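Local structure of dihydropteroate synthase (Xanthomonas albilineans, 6Q62) at residues 116-121 against 140-145; 99-104 against 120-125; 187-192 against 217-222. The protein probably condenses para-aminobenzoate with 6-hydroxymethyl-7,8-dihydropterin diphosphate to make 7,8-dihydropteroate, a step of folate synthesis. All coordinates share one frame; numbering follows the deposited sequence.

Contact 1 of 3, residues 116-121 against 140-145. With 6GU (6-chloroguanine), chain E.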
loop_
_atom_site.group_PDB
_atom_site.type_symbol
_atom_site.label_atom_id
_atom_site.label_comp_id
_atom_site.label_asym_id
_atom_site.label_seq_id
_atom_site.Cartn_x
_atom_site.Cartn_y
_atom_site.Cartn_z
ATOM N N ALA A 116 -28.793 12.937 -3.125
ATOM C CA ALA A 116 -27.521 12.983 -2.421
ATOM C C ALA A 116 -27.795 12.984 -0.917
ATOM O O ALA A 116 -28.798 13.556 -0.479
ATOM C CB ALA A 116 -26.731 14.223 -2.812
ATOM N N GLY A 117 -26.919 12.324 -0.159
ATOM C CA GLY A 117 -27.035 12.182 1.286
ATOM C C GLY A 117 -25.932 12.822 2.087
ATOM O O GLY A 117 -25.902 12.684 3.309
ATOM N N MET A 118 -25.036 13.547 1.425
ATOM C CA MET A 118 -23.895 14.173 2.098
ATOM C C MET A 118 -23.407 15.258 1.171
ATOM O O MET A 118 -23.553 15.137 -0.053
ATOM C CB MET A 118 -22.766 13.121 2.365
ATOM C CG MET A 118 -21.440 13.729 2.836
ATOM S SD MET A 118 -20.106 12.486 3.006
ATOM C CE MET A 118 -20.773 11.501 4.311
ATOM N N ILE A 119 -22.805 16.286 1.742
ATOM C CA ILE A 119 -22.228 17.405 0.994
ATOM C C ILE A 119 -20.760 17.436 1.316
ATOM O O ILE A 119 -20.378 17.389 2.485
ATOM C CB ILE A 119 -22.938 18.752 1.340
ATOM C CG1 ILE A 119 -24.398 18.706 0.828
ATOM C CG2 ILE A 119 -22.192 19.971 0.730
ATOM C CD1 ILE A 119 -25.362 19.645 1.529
ATOM N N ASN A 120 -19.925 17.501 0.272
ATOM C CA ASN A 120 -18.476 17.578 0.449
ATOM C C ASN A 120 -18.102 18.957 -0.061
ATOM O O ASN A 120 -18.123 19.193 -1.264
ATOM C CB ASN A 120 -17.770 16.442 -0.308
ATOM C CG ASN A 120 -16.290 16.679 -0.383
ATOM O OD1 ASN A 120 -15.732 17.358 0.470
ATOM N ND2 ASN A 120 -15.634 16.143 -1.406
ATOM N N ASP A 121 -17.801 19.866 0.855
ATOM C CA ASP A 121 -17.545 21.253 0.478
ATOM C C ASP A 121 -16.103 21.714 0.644
ATOM O O ASP A 121 -15.667 21.985 1.759
ATOM C CB ASP A 121 -18.500 22.175 1.246
ATOM C CG ASP A 121 -18.447 23.635 0.815
ATOM O OD1 ASP A 121 -17.676 23.960 -0.113
ATOM O OD2 ASP A 121 -19.164 24.440 1.404
ATOM N N PRO A 140 -24.989 14.999 6.420
ATOM C CA PRO A 140 -23.600 15.213 6.830
ATOM C C PRO A 140 -22.868 16.146 5.868
ATOM O O PRO A 140 -23.197 16.202 4.678
ATOM C CB PRO A 140 -22.990 13.805 6.797
ATOM C CG PRO A 140 -24.188 12.859 6.949
ATOM C CD PRO A 140 -25.281 13.569 6.208
ATOM N N VAL A 141 -21.825 16.794 6.359
ATOM C CA VAL A 141 -21.062 17.746 5.536
ATOM C C VAL A 141 -19.584 17.656 5.845
ATOM O O VAL A 141 -19.194 17.607 7.011
ATOM C CB VAL A 141 -21.589 19.210 5.650
ATOM C CG1 VAL A 141 -21.512 19.700 7.112
ATOM C CG2 VAL A 141 -20.791 20.153 4.725
ATOM N N VAL A 142 -18.758 17.673 4.798
ATOM C CA VAL A 142 -17.313 17.685 4.954
ATOM C C VAL A 142 -16.849 19.132 4.893
ATOM O O VAL A 142 -17.107 19.810 3.901
ATOM C CB VAL A 142 -16.591 16.868 3.845
ATOM C CG1 VAL A 142 -15.072 16.891 4.053
ATOM C CG2 VAL A 142 -17.108 15.428 3.756
ATOM N N LEU A 143 -16.098 19.572 5.905
ATOM C CA LEU A 143 -15.499 20.884 5.952
ATOM C C LEU A 143 -14.018 20.737 5.636
ATOM O O LEU A 143 -13.259 20.201 6.438
ATOM C CB LEU A 143 -15.703 21.512 7.344
ATOM C CG LEU A 143 -17.159 21.537 7.898
ATOM C CD1 LEU A 143 -17.169 22.046 9.344
ATOM C CD2 LEU A 143 -18.090 22.425 7.026
ATOM N N MET A 144 -13.615 21.189 4.469
ATOM C CA MET A 144 -12.233 21.038 4.035
ATOM C C MET A 144 -11.457 22.337 4.196
ATOM O O MET A 144 -12.052 23.423 4.149
ATOM C CB MET A 144 -12.231 20.580 2.567
ATOM C CG MET A 144 -10.894 19.969 2.106
ATOM S SD MET A 144 -10.729 19.917 0.305
ATOM C CE MET A 144 -10.240 21.618 -0.016
ATOM N N HIS A 145 -10.132 22.237 4.360
ATOM C CA HIS A 145 -9.293 23.417 4.417
ATOM C C HIS A 145 -8.740 23.747 3.039
ATOM O O HIS A 145 -8.144 22.912 2.368
ATOM C CB HIS A 145 -8.113 23.261 5.393
ATOM C CG HIS A 145 -7.147 24.422 5.327
ATOM N ND1 HIS A 145 -6.074 24.431 4.451
ATOM C CD2 HIS A 145 -7.154 25.595 6.006
ATOM C CE1 HIS A 145 -5.460 25.596 4.623
ATOM N NE2 HIS A 145 -6.061 26.324 5.556
HETATM CL CL6 6GU E . -8.631 16.123 -0.725
HETATM N N1 6GU E . -11.004 16.369 -0.046
HETATM C C2 6GU E . -12.321 16.709 -0.354
HETATM N N2 6GU E . -13.127 16.732 0.698
HETATM N N3 6GU E . -12.802 17.030 -1.608
HETATM C C4 6GU E . -11.839 17.027 -2.594
HETATM C C5 6GU E . -10.474 16.717 -2.352
HETATM C C6 6GU E . -10.172 16.406 -1.064
HETATM N N7 6GU E . -9.763 16.822 -3.546
HETATM C C8 6GU E . -10.728 17.200 -4.475
HETATM N N9 6GU E . -11.974 17.325 -3.943
#

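Contact 2 of 3, residues 99-104 against 120-125. With 6GU (6-chloroguanine), chain E.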
loop_
_atom_site.group_PDB
_atom_site.type_symbol
_atom_site.label_atom_id
_atom_site.label_comp_id
_atom_site.label_asym_id
_atom_site.label_seq_id
_atom_site.Cartn_x
_atom_site.Cartn_y
_atom_site.Cartn_z
ATOM N N SER A 99 -22.371 11.381 -1.927
ATOM C CA SER A 99 -21.949 12.719 -1.560
ATOM C C SER A 99 -21.908 13.580 -2.823
ATOM O O SER A 99 -21.631 13.083 -3.921
ATOM C CB SER A 99 -20.551 12.655 -0.962
ATOM O OG SER A 99 -19.986 13.946 -0.802
ATOM N N VAL A 100 -22.243 14.865 -2.673
ATOM C CA VAL A 100 -22.119 15.816 -3.762
ATOM C C VAL A 100 -20.951 16.741 -3.417
ATOM O O VAL A 100 -20.925 17.357 -2.324
ATOM C CB VAL A 100 -23.437 16.577 -4.091
ATOM C CG1 VAL A 100 -23.986 17.357 -2.877
ATOM C CG2 VAL A 100 -23.260 17.486 -5.315
ATOM N N ASP A 101 -19.986 16.818 -4.308
ATOM C CA ASP A 101 -18.799 17.647 -4.116
ATOM C C ASP A 101 -19.062 19.005 -4.786
ATOM O O ASP A 101 -18.926 19.156 -6.015
ATOM C CB ASP A 101 -17.609 16.916 -4.746
ATOM C CG ASP A 101 -16.267 17.580 -4.716
ATOM O OD1 ASP A 101 -16.193 18.747 -4.322
ATOM O OD2 ASP A 101 -15.280 16.925 -5.097
ATOM N N THR A 102 -19.524 19.967 -3.982
ATOM C CA THR A 102 -19.857 21.306 -4.483
ATOM C C THR A 102 -19.682 22.322 -3.361
ATOM O O THR A 102 -19.788 21.945 -2.190
ATOM C CB THR A 102 -21.298 21.330 -5.001
ATOM O OG1 THR A 102 -21.561 22.610 -5.617
ATOM C CG2 THR A 102 -22.355 21.055 -3.898
ATOM N N PHE A 103 -19.450 23.592 -3.714
ATOM C CA PHE A 103 -19.415 24.661 -2.720
ATOM C C PHE A 103 -20.633 25.578 -2.906
ATOM O O PHE A 103 -20.769 26.555 -2.166
ATOM C CB PHE A 103 -18.113 25.493 -2.786
ATOM C CG PHE A 103 -17.759 26.079 -4.123
ATOM C CD1 PHE A 103 -18.304 27.293 -4.539
ATOM C CD2 PHE A 103 -16.836 25.451 -4.945
ATOM C CE1 PHE A 103 -17.979 27.832 -5.795
ATOM C CE2 PHE A 103 -16.492 26.007 -6.188
ATOM C CZ PHE A 103 -17.066 27.190 -6.599
ATOM N N LYS A 104 -21.507 25.275 -3.889
ATOM C CA LYS A 104 -22.645 26.151 -4.204
ATOM C C LYS A 104 -23.920 25.716 -3.534
ATOM O O LYS A 104 -24.367 24.590 -3.777
ATOM C CB LYS A 104 -22.827 26.243 -5.728
ATOM C CG LYS A 104 -21.603 26.799 -6.445
ATOM C CD LYS A 104 -21.898 26.952 -7.946
ATOM C CE LYS A 104 -20.716 27.436 -8.753
ATOM N NZ LYS A 104 -19.862 26.294 -9.147
ATOM N N ASN A 120 -19.925 17.501 0.272
ATOM C CA ASN A 120 -18.476 17.578 0.449
ATOM C C ASN A 120 -18.102 18.957 -0.061
ATOM O O ASN A 120 -18.123 19.193 -1.264
ATOM C CB ASN A 120 -17.770 16.442 -0.308
ATOM C CG ASN A 120 -16.290 16.679 -0.383
ATOM O OD1 ASN A 120 -15.732 17.358 0.470
ATOM N ND2 ASN A 120 -15.634 16.143 -1.406
ATOM N N ASP A 121 -17.801 19.866 0.855
ATOM C CA ASP A 121 -17.545 21.253 0.478
ATOM C C ASP A 121 -16.103 21.714 0.644
ATOM O O ASP A 121 -15.667 21.985 1.759
ATOM C CB ASP A 121 -18.500 22.175 1.246
ATOM C CG ASP A 121 -18.447 23.635 0.815
ATOM O OD1 ASP A 121 -17.676 23.960 -0.113
ATOM O OD2 ASP A 121 -19.164 24.440 1.404
ATOM N N VAL A 122 -15.412 21.910 -0.478
ATOM C CA VAL A 122 -14.034 22.387 -0.510
ATOM C C VAL A 122 -13.891 23.782 0.115
ATOM O O VAL A 122 -12.781 24.141 0.531
ATOM C CB VAL A 122 -13.378 22.320 -1.926
ATOM C CG1 VAL A 122 -13.252 20.883 -2.421
ATOM C CG2 VAL A 122 -14.115 23.199 -2.946
ATOM N N GLN A 123 -14.993 24.557 0.183
ATOM C CA GLN A 123 -14.997 25.899 0.774
ATOM C C GLN A 123 -15.445 25.928 2.242
ATOM O O GLN A 123 -15.522 27.011 2.832
ATOM C CB GLN A 123 -15.847 26.844 -0.083
ATOM C CG GLN A 123 -15.091 27.315 -1.315
ATOM C CD GLN A 123 -14.095 28.402 -0.957
ATOM O OE1 GLN A 123 -12.877 28.219 -1.048
ATOM N NE2 GLN A 123 -14.590 29.553 -0.512
ATOM N N ALA A 124 -15.692 24.731 2.860
ATOM C CA ALA A 124 -16.087 24.608 4.269
ATOM C C ALA A 124 -17.255 25.570 4.645
ATOM O O ALA A 124 -17.224 26.222 5.695
ATOM C CB ALA A 124 -14.892 24.823 5.176
ATOM N N LEU A 125 -18.273 25.628 3.770
ATOM C CA LEU A 125 -19.521 26.399 3.918
ATOM C C LEU A 125 -19.315 27.907 3.956
ATOM O O LEU A 125 -20.167 28.626 4.486
ATOM C CB LEU A 125 -20.357 25.915 5.121
ATOM C CG LEU A 125 -20.687 24.394 5.110
ATOM C CD1 LEU A 125 -21.434 23.984 6.359
ATOM C CD2 LEU A 125 -21.396 23.977 3.845
HETATM CL CL6 6GU E . -8.631 16.123 -0.725
HETATM N N1 6GU E . -11.004 16.369 -0.046
HETATM C C2 6GU E . -12.321 16.709 -0.354
HETATM N N2 6GU E . -13.127 16.732 0.698
HETATM N N3 6GU E . -12.802 17.030 -1.608
HETATM C C4 6GU E . -11.839 17.027 -2.594
HETATM C C5 6GU E . -10.474 16.717 -2.352
HETATM C C6 6GU E . -10.172 16.406 -1.064
HETATM N N7 6GU E . -9.763 16.822 -3.546
HETATM C C8 6GU E . -10.728 17.200 -4.475
HETATM N N9 6GU E . -11.974 17.325 -3.943
HETATM O O HOH W 1 -16.800 21.103 -3.059
HETATM O O HOH W 2 -19.474 26.889 0.382
#

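Contact 3 of 3, residues 187-192 against 217-222. With 6GU (6-chloroguanine), chain E.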
loop_
_atom_site.group_PDB
_atom_site.type_symbol
_atom_site.label_atom_id
_atom_site.label_comp_id
_atom_site.label_asym_id
_atom_site.label_seq_id
_atom_site.Cartn_x
_atom_site.Cartn_y
_atom_site.Cartn_z
ATOM N N LEU A 187 -20.917 16.534 11.167
ATOM C CA LEU A 187 -19.712 17.158 10.615
ATOM C C LEU A 187 -18.586 16.179 10.386
ATOM O O LEU A 187 -18.385 15.268 11.196
ATOM C CB LEU A 187 -19.194 18.267 11.547
ATOM C CG LEU A 187 -20.156 19.413 11.878
ATOM C CD1 LEU A 187 -19.497 20.415 12.810
ATOM C CD2 LEU A 187 -20.646 20.125 10.624
ATOM N N LEU A 188 -17.781 16.430 9.327
ATOM C CA LEU A 188 -16.543 15.721 9.028
ATOM C C LEU A 188 -15.572 16.834 8.703
ATOM O O LEU A 188 -16.009 17.909 8.259
ATOM C CB LEU A 188 -16.663 14.793 7.805
ATOM C CG LEU A 188 -17.643 13.611 7.943
ATOM C CD1 LEU A 188 -18.990 13.960 7.378
ATOM C CD2 LEU A 188 -17.106 12.405 7.198
ATOM N N ILE A 189 -14.269 16.604 8.938
ATOM C CA ILE A 189 -13.265 17.622 8.592
ATOM C C ILE A 189 -12.221 17.012 7.679
ATOM O O ILE A 189 -12.064 15.794 7.643
ATOM C CB ILE A 189 -12.649 18.324 9.813
ATOM C CG1 ILE A 189 -11.931 17.295 10.758
ATOM C CG2 ILE A 189 -13.715 19.183 10.512
ATOM C CD1 ILE A 189 -11.192 17.932 11.954
ATOM N N ASP A 190 -11.515 17.858 6.931
ATOM C CA ASP A 190 -10.543 17.357 5.979
ATOM C C ASP A 190 -9.446 18.423 5.876
ATOM O O ASP A 190 -9.768 19.589 5.608
ATOM C CB ASP A 190 -11.277 17.183 4.644
ATOM C CG ASP A 190 -10.461 16.680 3.483
ATOM O OD1 ASP A 190 -9.222 16.841 3.506
ATOM O OD2 ASP A 190 -11.056 16.172 2.538
ATOM N N PRO A 191 -8.162 18.044 6.031
ATOM C CA PRO A 191 -7.074 19.052 5.922
ATOM C C PRO A 191 -6.842 19.599 4.533
ATOM O O PRO A 191 -6.027 20.516 4.357
ATOM C CB PRO A 191 -5.840 18.292 6.423
ATOM C CG PRO A 191 -6.131 16.876 6.097
ATOM C CD PRO A 191 -7.614 16.698 6.345
ATOM N N GLY A 192 -7.479 19.000 3.539
ATOM C CA GLY A 192 -7.375 19.464 2.160
ATOM C C GLY A 192 -6.015 19.270 1.547
ATOM O O GLY A 192 -5.374 20.247 1.134
ATOM N N VAL A 217 -14.470 14.927 15.654
ATOM C CA VAL A 217 -15.215 14.741 14.412
ATOM C C VAL A 217 -14.425 13.833 13.455
ATOM O O VAL A 217 -13.200 13.928 13.418
ATOM C CB VAL A 217 -15.675 16.082 13.736
ATOM C CG1 VAL A 217 -16.611 16.891 14.648
ATOM C CG2 VAL A 217 -14.484 16.923 13.326
ATOM N N PRO A 218 -15.101 12.951 12.694
ATOM C CA PRO A 218 -14.369 12.098 11.726
ATOM C C PRO A 218 -13.550 12.906 10.727
ATOM O O PRO A 218 -13.966 14.004 10.307
ATOM C CB PRO A 218 -15.470 11.337 10.998
ATOM C CG PRO A 218 -16.676 11.464 11.858
ATOM C CD PRO A 218 -16.559 12.730 12.608
ATOM N N VAL A 219 -12.394 12.347 10.332
ATOM C CA VAL A 219 -11.462 13.033 9.428
ATOM C C VAL A 219 -11.407 12.306 8.090
ATOM O O VAL A 219 -11.267 11.066 8.040
ATOM C CB VAL A 219 -10.055 13.146 10.091
ATOM C CG1 VAL A 219 -8.981 13.682 9.133
ATOM C CG2 VAL A 219 -10.090 13.962 11.383
ATOM N N LEU A 220 -11.544 13.073 7.009
ATOM C CA LEU A 220 -11.454 12.570 5.643
ATOM C C LEU A 220 -10.076 12.972 5.118
ATOM O O LEU A 220 -9.656 14.112 5.324
ATOM C CB LEU A 220 -12.564 13.213 4.791
ATOM C CG LEU A 220 -12.712 12.762 3.331
ATOM C CD1 LEU A 220 -14.121 12.990 2.842
ATOM C CD2 LEU A 220 -11.710 13.392 2.390
ATOM N N ALA A 221 -9.390 12.058 4.421
ATOM C CA ALA A 221 -8.081 12.358 3.815
ATOM C C ALA A 221 -8.206 11.998 2.354
ATOM O O ALA A 221 -8.674 10.929 2.033
ATOM C CB ALA A 221 -6.978 11.502 4.446
ATOM N N GLY A 222 -7.774 12.888 1.492
ATOM C CA GLY A 222 -7.787 12.666 0.054
ATOM C C GLY A 222 -6.422 12.992 -0.534
ATOM O O GLY A 222 -6.107 14.164 -0.705
HETATM CL CL6 6GU E . -8.631 16.123 -0.725
HETATM N N1 6GU E . -11.004 16.369 -0.046
HETATM C C2 6GU E . -12.321 16.709 -0.354
HETATM N N2 6GU E . -13.127 16.732 0.698
HETATM N N3 6GU E . -12.802 17.030 -1.608
HETATM C C4 6GU E . -11.839 17.027 -2.594
HETATM C C5 6GU E . -10.474 16.717 -2.352
HETATM C C6 6GU E . -10.172 16.406 -1.064
HETATM N N7 6GU E . -9.763 16.822 -3.546
HETATM C C8 6GU E . -10.728 17.200 -4.475
HETATM N N9 6GU E . -11.974 17.325 -3.943
HETATM O O HOH W 3 -7.534 15.863 1.721
#

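Contact 1 of 3, residues 116-121 against 140-145
G117 meets P140 at the start of two neighbouring parallel strands of the TIM barrel, joined by helix 130-137 in a beta-alpha-beta unit. G117 O lies 3.1 Å from P140 CD. M118 follows and crosses the proline at about a right angle. Its chain bends at chi3 (-65°), which brings M118 CE to 4.1 Å from P140 CB. I119 ties the strands through both its backbone groups: N donates to P140 O, and O accepts from V142 N at 2.8 Å. Its side chain lies on the other face from M118, where CG2 meets V141 CG2. N120 turns to the face of V142. Its amide reaches past the valine, and N120 OD1 passes 3.5 Å from V142 CB. The amide then pairs with 6-chloroguanine. N120 OD1 accepts from the ligand N2 at 2.7 Å in an almost straight bond (177°). N120 ND2 donates to ligand N3 at 3.0 Å and also to D61. These two ligand bonds fix the amide against the N2/N3 edge of the ligand, in the pterin pocket of the barrel. D121 N donates to V142 O. M144 N adds a weak bond to D121 O, which also takes A124 N in the turn that follows. The M144 side chain goes on to the ligand, and M144 SD stands over the purine, 3.6 Å from ligand N1.

Contact 2 of 3, residues 99-104 against 120-125
D101 and N120 both carry CG anti to the backbone N (chi1 178° in D101), and this sends their side chains the same way, side by side, towards the bound 6-chloroguanine. The carboxylate and amide planes are 37° apart. D101 CG comes to 3.7 Å from N120 ND2. Two bonds join the backbones at the end of these parallel strands of the TIM barrel: N120 N donates to V100 O at 2.8 Å, and T102 N reaches N120 O in a weak bond. S99 OG packs on N120 CB at 3.4 Å. This hydroxyl is bonded to D61, whose other oxygen takes N120 ND2, so D61 is a second-shell partner of the amide. Water 1 joins the two segments: it donates to D101 OD1 at 2.7 Å and to N120 O, and accepts from V122 N.

Beyond the strands, F103 has CG between its backbone N and carbonyl carbon (chi1 54°). Its ring lies beside the Q123 chain, and F103 CD2 is 4.1 Å from V122 CG2. F103 CB also touches D121 OD1. D121 OD1 accepts from Q123 N at 2.8 Å in an Asx turn, while OD2 takes L125 N; both donors come from above the carboxylate plane. Water 2 donates to D121 OD2 and F103 O and so joins the two loops.

D101 OD2 lies 3.5 Å from ligand N9, close to the like-charged D61, with R261 as a long, weak ion-pair partner. N120 ND2 is shared between D61 and the ligand. This sharing sets which end of the amide offers N-H and which offers oxygen, consistent with selection of a pterin-like edge.

Contact 3 of 3, residues 187-192 against 217-222
D190 OD1 lies beside L220 O, another acceptor, and is gripped by two donors. G192 N donates to D190 OD1 at 2.8 Å in a bond that closes an Asx turn, coming from above the carboxylate plane (39° out of it). Water 3 donates to D190 OD1 at 2.6 Å and accepts from G222 N, so it links the loops after both strands. D190 extends away from its own backbone N (chi1 179°), and the carboxylate reaches the pocket, where D190 OD2 accepts from N2 of 6-chloroguanine at 2.8 Å. Ligand N1 is closer still to D190 OD2, at 2.6 Å. On the other segment, G222 O faces the chlorine, with G222 O and ligand CL6 3.2 Å apart.

The backbones meet in a single bridge at I189 and V219. I189 N donates to P218 O, and I189 O accepts from L220 N at 2.8 Å. CA-H...O contacts add to this, including D190 CA to L220 O. The pairing joins strand 187-190 to 220-221 and so closes the TIM barrel.

Away from the pocket the contact is apolar. I189 holds CG1 between its backbone N and carbonyl carbon (chi1 60°). This lays I189 CG1 3.6 Å from V217 CG2, the two side chains crossing at about a right angle. V219 CG2 packs on I189 CG1 at 3.9 Å. Helix 162-179 covers I189 through I174. On the inner side, L188 CD2 meets P218 CB.

The two oxygens of D190 thus have separate tasks. The turn and water 3 hold OD1, which limits rotation of the carboxylate and leaves OD2 directed at the ligand. A pterin, with an N-H beside its amino group, could give this carboxylate two bonds.

From the N terminus, contact 2 comes first: the chain leaves strand 98-101, runs through helix 105-114 and returns in strand 118-121. Contact 1 starts on that same strand, passes through helix 130-137 and closes at 141-144. The two loops therefore overlap at N120 and D121 without nesting. Contact 3 opens later, in series. Its loop from 187-190 to 220-221 carries helices 199-207 and 209-212. Strand 141-144 lies between strands 118-121 and 187-190, with L143 N probably bonded to L188 O. With the pairing of 141-144 and 187-190 between them, the contacts span five neighbouring barrel strands, and all three meet the 6-chloroguanine at the C-terminal end of the barrel strands.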